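Local coordinates for protein Thiosulfate:glutathione sulfurtransferase (Homo sapiens, PDB 6BEV) that transfers the sulfane sulfur of thiosulfate to glutathione, producing S-sulfanylglutathione, an intermediate of hydrogen sulfide metabolism, at residues Ser66-Glu69 with Ser70-Met74. Sequence-based numbering, arbitrary orientation.
Sequences SELE and SALQM
With chi1 at 67°, Ser-70 in the conformer described holds OG between its own backbone N and carbonyl carbon, which turns the hydroxyl back along the helix to donate to Glu-67 O, 2.8 Å from OG. Leu-68 has CG trans to its backbone N; its side chain and that of Leu-72, one turn on, cross at an angle, and Leu-68 CD1 comes within 3.9 Å of Leu-72 CG. Serine suits this exposed place because its small polar side chain tolerates solvent and can also reach back to a carbonyl of the preceding turn. While Ser-70 is in this conformer, that carbonyl is gripped twice: Ala-71 N approaches Glu-67 O almost head-on at 2.9 Å, whereas Ser-70 OG arrives tilted 31° from the carbonyl plane.

All this is one amphipathic helix, 65-73, of the rhodanese domain, lying just after the short edge strand 61-62 of the parallel sheet. Leu-68 and Leu-72 turn their branched ends onto helix 103-114, at Ala-108 and Ala-112, and the small Ala-71 lets Phe-79 and Tyr-83 of helix 76-83 come close. Where Ser-66 O would meet Ser-70 N, a water intervenes, donating to Ser-66 O and accepting from Ser-70 N at 3.1 Å. Toward the helix end, Gln-73 N bonds to Glu-69 O at 3.0 Å with a bent N-H...O angle of 134°. An acid fits at Glu-67 because its carboxylate takes two partners, OE2 in a salt bridge to Arg-49 NE and OE1 hydrogen-bonded to Tyr-83 OH.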
loop_
_atom_site.group_PDB
_atom_site.type_symbol
_atom_site.label_atom_id
_atom_site.label_comp_id
_atom_site.label_asym_id
_atom_site.label_seq_id
_atom_site.Cartn_x
_atom_site.Cartn_y
_atom_site.Cartn_z
ATOM N N SER A 66 -1.302 -11.260 -3.793
ATOM C CA SER A 66 -0.966 -12.314 -4.746
ATOM C C SER A 66 -0.556 -11.780 -6.115
ATOM O O SER A 66 0.039 -12.525 -6.902
ATOM C CB SER A 66 -2.153 -13.255 -4.926
ATOM O OG SER A 66 -3.292 -12.541 -5.378
ATOM N N GLU A 67 -0.879 -10.525 -6.424
ATOM C CA GLU A 67 -0.465 -9.857 -7.654
ATOM C C GLU A 67 0.770 -8.987 -7.480
ATOM O O GLU A 67 1.322 -8.525 -8.479
ATOM C CB GLU A 67 -1.580 -8.943 -8.180
ATOM C CG GLU A 67 -2.858 -9.657 -8.564
ATOM C CD GLU A 67 -3.975 -8.713 -8.995
ATOM O OE1 GLU A 67 -3.694 -7.591 -9.488
ATOM O OE2 GLU A 67 -5.150 -9.103 -8.836
ATOM N N LEU A 68 1.197 -8.727 -6.248
ATOM C CA LEU A 68 2.142 -7.638 -6.006
ATOM C C LEU A 68 3.522 -7.921 -6.585
ATOM O O LEU A 68 4.173 -6.999 -7.088
ATOM C CB LEU A 68 2.215 -7.328 -4.514
ATOM C CG LEU A 68 3.126 -6.165 -4.111
ATOM C CD1 LEU A 68 2.720 -4.855 -4.761
ATOM C CD2 LEU A 68 3.121 -6.014 -2.624
ATOM N N GLU A 69 4.011 -9.153 -6.483
ATOM C CA GLU A 69 5.303 -9.468 -7.077
ATOM C C GLU A 69 5.296 -9.145 -8.564
ATOM O O GLU A 69 6.195 -8.463 -9.074
ATOM C CB GLU A 69 5.607 -10.943 -6.832
ATOM C CG GLU A 69 6.951 -11.394 -7.270
ATOM C CD GLU A 69 7.382 -12.614 -6.493
ATOM O OE1 GLU A 69 8.511 -12.617 -5.978
ATOM O OE2 GLU A 69 6.566 -13.555 -6.361
ATOM N N SER A 70 4.275 -9.614 -9.276
ATOM C CA SER A 70 4.209 -9.346 -10.702
ATOM C C SER A 70 4.050 -7.859 -10.980
ATOM O O SER A 70 4.635 -7.342 -11.938
ATOM C CB SER A 70 3.104 -10.175 -11.353
ATOM O OG SER A 70 1.831 -9.767 -10.917
ATOM N N ALA A 71 3.281 -7.144 -10.148
ATOM C CA ALA A 71 3.134 -5.700 -10.337
ATOM C C ALA A 71 4.465 -4.970 -10.194
ATOM O O ALA A 71 4.745 -4.019 -10.935
ATOM C CB ALA A 71 2.122 -5.137 -9.332
ATOM N N LEU A 72 5.268 -5.348 -9.205
ATOM C CA LEU A 72 6.550 -4.687 -9.006
ATOM C C LEU A 72 7.589 -5.127 -10.025
ATOM O O LEU A 72 8.567 -4.408 -10.234
ATOM C CB LEU A 72 7.050 -4.910 -7.576
ATOM C CG LEU A 72 6.151 -4.322 -6.493
ATOM C CD1 LEU A 72 6.698 -4.673 -5.113
ATOM C CD2 LEU A 72 5.997 -2.805 -6.631
ATOM N N GLN A 73 7.396 -6.275 -10.671
ATOM C CA GLN A 73 8.336 -6.752 -11.681
ATOM C C GLN A 73 7.987 -6.284 -13.081
ATOM O O GLN A 73 8.874 -6.258 -13.946
ATOM C CB GLN A 73 8.379 -8.285 -11.685
ATOM C CG GLN A 73 8.910 -8.914 -10.415
ATOM C CD GLN A 73 10.426 -9.019 -10.361
ATOM O OE1 GLN A 73 11.163 -8.378 -11.133
ATOM N NE2 GLN A 73 10.910 -9.838 -9.448
ATOM N N MET A 74 6.730 -5.957 -13.358
ATOM C CA MET A 74 6.338 -5.705 -14.734
ATOM C C MET A 74 6.802 -4.327 -15.188
ATOM O O MET A 74 7.110 -3.440 -14.391
ATOM C CB MET A 74 4.826 -5.877 -14.921
ATOM C CG MET A 74 3.965 -4.851 -14.199
ATOM S SD MET A 74 2.190 -4.987 -14.530
ATOM C CE MET A 74 1.722 -6.550 -13.710
HETATM O O HOH W 1 2.160 -11.730 -8.567
#